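Local coordinates for protein bifunctional endo-1,4-beta-xylanase A (Neocallimastix patriciarum, PDB 2VG9) that is a xylanase of glycoside hydrolase family 11 that cleaves internal beta-1,4 links in xylan, at residues L93-W98 / V110-I115. Residues are numbered along the deposited sequence; the frame is centred on the assembly and turned at random.
Sequences LCVYGW and VEYYII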
ATOM      1  N   LEU A  93       0.025  -0.268   7.879  1.00  8.03           N
ATOM      2  CA  LEU A  93      -0.802  -1.228   7.146  1.00  8.70           C
ATOM      3  C   LEU A  93      -1.778  -0.402   6.291  1.00  9.15           C
ATOM      4  O   LEU A  93      -2.574   0.409   6.820  1.00  8.94           O
ATOM      5  CB  LEU A  93      -1.577  -2.099   8.135  1.00  8.41           C
ATOM      6  CG  LEU A  93      -2.505  -3.207   7.631  1.00  9.12           C
ATOM      7  CD1 LEU A  93      -1.709  -4.266   6.913  1.00  9.13           C
ATOM      8  CD2 LEU A  93      -3.298  -3.796   8.843  1.00  8.72           C
ATOM      9  N   CYS A  94      -1.713  -0.607   4.976  1.00  9.32           N
ATOM     10  CA  CYS A  94      -2.435   0.255   4.055  1.00  8.86           C
ATOM     11  C   CYS A  94      -2.860  -0.432   2.766  1.00  8.62           C
ATOM     12  O   CYS A  94      -2.254  -1.409   2.341  1.00  8.89           O
ATOM     13  CB  CYS A  94      -1.586   1.506   3.726  1.00  8.45           C
ATOM     14  SG  CYS A  94      -0.025   1.147   2.878  1.00 10.44           S
ATOM     15  N   VAL A  95      -3.897   0.096   2.128  1.00  8.46           N
ATOM     16  CA  VAL A  95      -4.166  -0.239   0.724  1.00  8.66           C
ATOM     17  C   VAL A  95      -3.121   0.532  -0.065  1.00  8.97           C
ATOM     18  O   VAL A  95      -2.750   1.671   0.314  1.00  9.13           O
ATOM     19  CB  VAL A  95      -5.557   0.227   0.241  1.00  9.45           C
ATOM     20  CG1 VAL A  95      -5.866  -0.236  -1.188  1.00  6.58           C
ATOM     21  CG2 VAL A  95      -6.671  -0.190   1.196  1.00  9.45           C
ATOM     22  N   TYR A  96      -2.640  -0.074  -1.155  1.00  8.40           N
ATOM     23  CA  TYR A  96      -1.512   0.469  -1.894  1.00  9.12           C
ATOM     24  C   TYR A  96      -1.604   0.208  -3.407  1.00  9.14           C
ATOM     25  O   TYR A  96      -2.143  -0.803  -3.817  1.00  8.22           O
ATOM     26  CB  TYR A  96      -0.237  -0.175  -1.358  1.00  8.47           C
ATOM     27  CG  TYR A  96       1.017   0.188  -2.112  1.00  9.14           C
ATOM     28  CD1 TYR A  96       1.790   1.300  -1.738  1.00  9.36           C
ATOM     29  CD2 TYR A  96       1.452  -0.586  -3.175  1.00 11.57           C
ATOM     30  CE1 TYR A  96       2.953   1.623  -2.417  1.00 11.09           C
ATOM     31  CE2 TYR A  96       2.620  -0.260  -3.889  1.00 11.25           C
ATOM     32  CZ  TYR A  96       3.361   0.840  -3.511  1.00 11.86           C
ATOM     33  OH  TYR A  96       4.528   1.151  -4.211  1.00 11.11           O
ATOM     34  N   GLY A  97      -1.071   1.120  -4.217  1.00  8.09           N
ATOM     35  CA  GLY A  97      -0.989   0.860  -5.647  1.00  8.94           C
ATOM     36  C   GLY A  97      -0.469   2.078  -6.381  1.00  9.20           C
ATOM     37  O   GLY A  97       0.052   3.018  -5.747  1.00  8.60           O
ATOM     38  N   TRP A  98      -0.575   2.042  -7.716  1.00  9.94           N
ATOM     39  CA  TRP A  98      -0.185   3.197  -8.567  1.00 10.32           C
ATOM     40  C   TRP A  98      -1.261   3.586  -9.569  1.00 11.06           C
ATOM     41  O   TRP A  98      -2.072   2.734  -9.983  1.00 11.21           O
ATOM     42  CB  TRP A  98       1.112   2.886  -9.338  1.00 10.86           C
ATOM     43  CG  TRP A  98       2.339   2.671  -8.466  1.00 10.87           C
ATOM     44  CD1 TRP A  98       2.612   1.584  -7.684  1.00 10.88           C
ATOM     45  CD2 TRP A  98       3.454   3.556  -8.326  1.00  9.85           C
ATOM     46  NE1 TRP A  98       3.821   1.742  -7.065  1.00 11.55           N
ATOM     47  CE2 TRP A  98       4.356   2.948  -7.430  1.00 11.86           C
ATOM     48  CE3 TRP A  98       3.778   4.803  -8.870  1.00  8.57           C
ATOM     49  CZ2 TRP A  98       5.575   3.556  -7.051  1.00 11.22           C
ATOM     50  CZ3 TRP A  98       4.952   5.400  -8.502  1.00 12.31           C
ATOM     51  CH2 TRP A  98       5.857   4.769  -7.595  1.00 11.59           C
ATOM     52  N   VAL A 110       1.294   8.354 -10.056  1.00 14.86           N
ATOM     53  CA  VAL A 110       0.856   8.438  -8.641  1.00 13.90           C
ATOM     54  C   VAL A 110       1.098   7.108  -7.945  1.00 13.07           C
ATOM     55  O   VAL A 110       0.762   6.065  -8.496  1.00 12.51           O
ATOM     56  CB  VAL A 110      -0.654   8.812  -8.534  1.00 13.49           C
ATOM     57  CG1 VAL A 110      -1.194   8.638  -7.107  1.00 13.20           C
ATOM     58  CG2 VAL A 110      -0.895  10.224  -9.056  1.00 14.55           C
ATOM     59  N   GLU A 111       1.698   7.160  -6.748  1.00 12.15           N
ATOM     60  CA  GLU A 111       1.719   6.041  -5.795  1.00 11.76           C
ATOM     61  C   GLU A 111       0.737   6.453  -4.689  1.00 11.13           C
ATOM     62  O   GLU A 111       0.829   7.560  -4.153  1.00 11.74           O
ATOM     63  CB  GLU A 111       3.126   5.870  -5.229  1.00 12.30           C
ATOM     64  CG  GLU A 111       3.343   4.724  -4.246  1.00 12.09           C
ATOM     65  CD  GLU A 111       4.803   4.652  -3.814  1.00 13.39           C
ATOM     66  OE1 GLU A 111       5.355   3.538  -3.734  1.00 16.52           O
ATOM     67  OE2 GLU A 111       5.415   5.726  -3.573  1.00 14.39           O
ATOM     68  N   TYR A 112      -0.235   5.601  -4.383  1.00  9.41           N
ATOM     69  CA  TYR A 112      -1.308   5.976  -3.454  1.00  9.33           C
ATOM     70  C   TYR A 112      -1.339   5.020  -2.236  1.00  9.04           C
ATOM     71  O   TYR A 112      -0.902   3.853  -2.322  1.00  7.78           O
ATOM     72  CB  TYR A 112      -2.669   6.034  -4.183  1.00  7.97           C
ATOM     73  CG  TYR A 112      -3.238   4.670  -4.568  1.00  8.21           C
ATOM     74  CD1 TYR A 112      -3.862   3.862  -3.595  1.00  8.15           C
ATOM     75  CD2 TYR A 112      -3.152   4.184  -5.888  1.00  6.87           C
ATOM     76  CE1 TYR A 112      -4.389   2.607  -3.903  1.00  7.08           C
ATOM     77  CE2 TYR A 112      -3.724   2.893  -6.245  1.00  6.93           C
ATOM     78  CZ  TYR A 112      -4.328   2.125  -5.220  1.00  9.32           C
ATOM     79  OH  TYR A 112      -4.892   0.891  -5.449  1.00  6.34           O
ATOM     80  N   TYR A 113      -1.801   5.553  -1.106  1.00  9.62           N
ATOM     81  CA  TYR A 113      -1.850   4.859   0.173  1.00  9.86           C
ATOM     82  C   TYR A 113      -3.194   5.151   0.826  1.00 10.04           C
ATOM     83  O   TYR A 113      -3.605   6.316   0.970  1.00 10.21           O
ATOM     84  CB  TYR A 113      -0.770   5.375   1.121  1.00 11.44           C
ATOM     85  CG  TYR A 113       0.627   5.207   0.633  1.00 11.95           C
ATOM     86  CD1 TYR A 113       1.425   4.149   1.065  1.00 12.15           C
ATOM     87  CD2 TYR A 113       1.176   6.143  -0.238  1.00 13.78           C
ATOM     88  CE1 TYR A 113       2.735   4.007   0.590  1.00 12.23           C
ATOM     89  CE2 TYR A 113       2.448   6.015  -0.712  1.00 14.23           C
ATOM     90  CZ  TYR A 113       3.224   4.960  -0.298  1.00 12.42           C
ATOM     91  OH  TYR A 113       4.503   4.900  -0.799  1.00 15.30           O
ATOM     92  N   ILE A 114      -3.887   4.101   1.234  1.00  8.91           N
ATOM     93  CA  ILE A 114      -5.038   4.302   2.090  1.00  9.42           C
ATOM     94  C   ILE A 114      -4.656   3.642   3.405  1.00 10.61           C
ATOM     95  O   ILE A 114      -4.692   2.407   3.529  1.00  8.69           O
ATOM     96  CB  ILE A 114      -6.337   3.691   1.502  1.00  9.66           C
ATOM     97  CG1 ILE A 114      -6.674   4.354   0.148  1.00  8.77           C
ATOM     98  CG2 ILE A 114      -7.511   3.872   2.471  1.00  7.41           C
ATOM     99  CD1 ILE A 114      -7.662   3.539  -0.660  1.00 11.17           C
ATOM    100  N   ILE A 115      -4.244   4.471   4.371  1.00 10.43           N
ATOM    101  CA  ILE A 115      -3.577   3.930   5.557  1.00  9.58           C
ATOM    102  C   ILE A 115      -4.577   3.687   6.661  1.00  9.87           C
ATOM    103  O   ILE A 115      -5.171   4.628   7.193  1.00  8.76           O
ATOM    104  CB  ILE A 115      -2.415   4.835   6.043  1.00 10.32           C
ATOM    105  CG1 ILE A 115      -1.471   5.164   4.876  1.00 10.02           C
ATOM    106  CG2 ILE A 115      -1.691   4.203   7.234  1.00  8.04           C
ATOM    107  CD1 ILE A 115      -0.273   6.062   5.245  1.00 10.64           C
TER
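E111 lies over the W98 indole and bonds to the Y96 hydroxyl on one face of an antiparallel hairpin. The hydroxyl of Y96 gives its proton to the anti lone pair of E111 OE1, 2.6 Å from Y96 OH, and accepts a bent bond from W98 NE1 at 3.0 Å, with the hydroxyl lying well out of the indole plane. E111 reaches it with CG anti to the backbone N (chi1 -178°) and the chain extended beyond; on the way E111 CB sits 3.6 Å from the centroid of the W98 six-membered ring, almost on its normal. OE2 bonds to Q158, so each carboxylate oxygen has a partner. A leucine in place of W98 would probably open a gap beside the E111 methylenes and leave the Y96 hydroxyl without its indole donor, freer to turn. Next along this face, the Y96 edge meets the Y113 face in an offset edge-to-face pair, centroids 5.5 Å apart and planes at 70°, while C94 SG approaches the edge of the Y113 ring. On the reverse face, chi1 of 72° folds Y112 over the neighbouring strand, placing its ring over G97, with G97 CA 3.8 Å from the ring centroid. Glycine suits this site, since a beta carbon would collide with the phenol. Y112 OH bonds to E193 O, and F178 of helix 174-182 meets the ring edge-to-face; V95 and I114 lie side by side on this face. Backbone bonds pair V95 with I114, and G97 with Y112. One sheet surface thus carries linked polar groups, consistent with the xylan-binding cleft of the family 11 jelly roll, while the other is mostly apolar. The bonds to Y96 and Q158, with the indole against its methylenes, probably hold the E111 carboxylate in place.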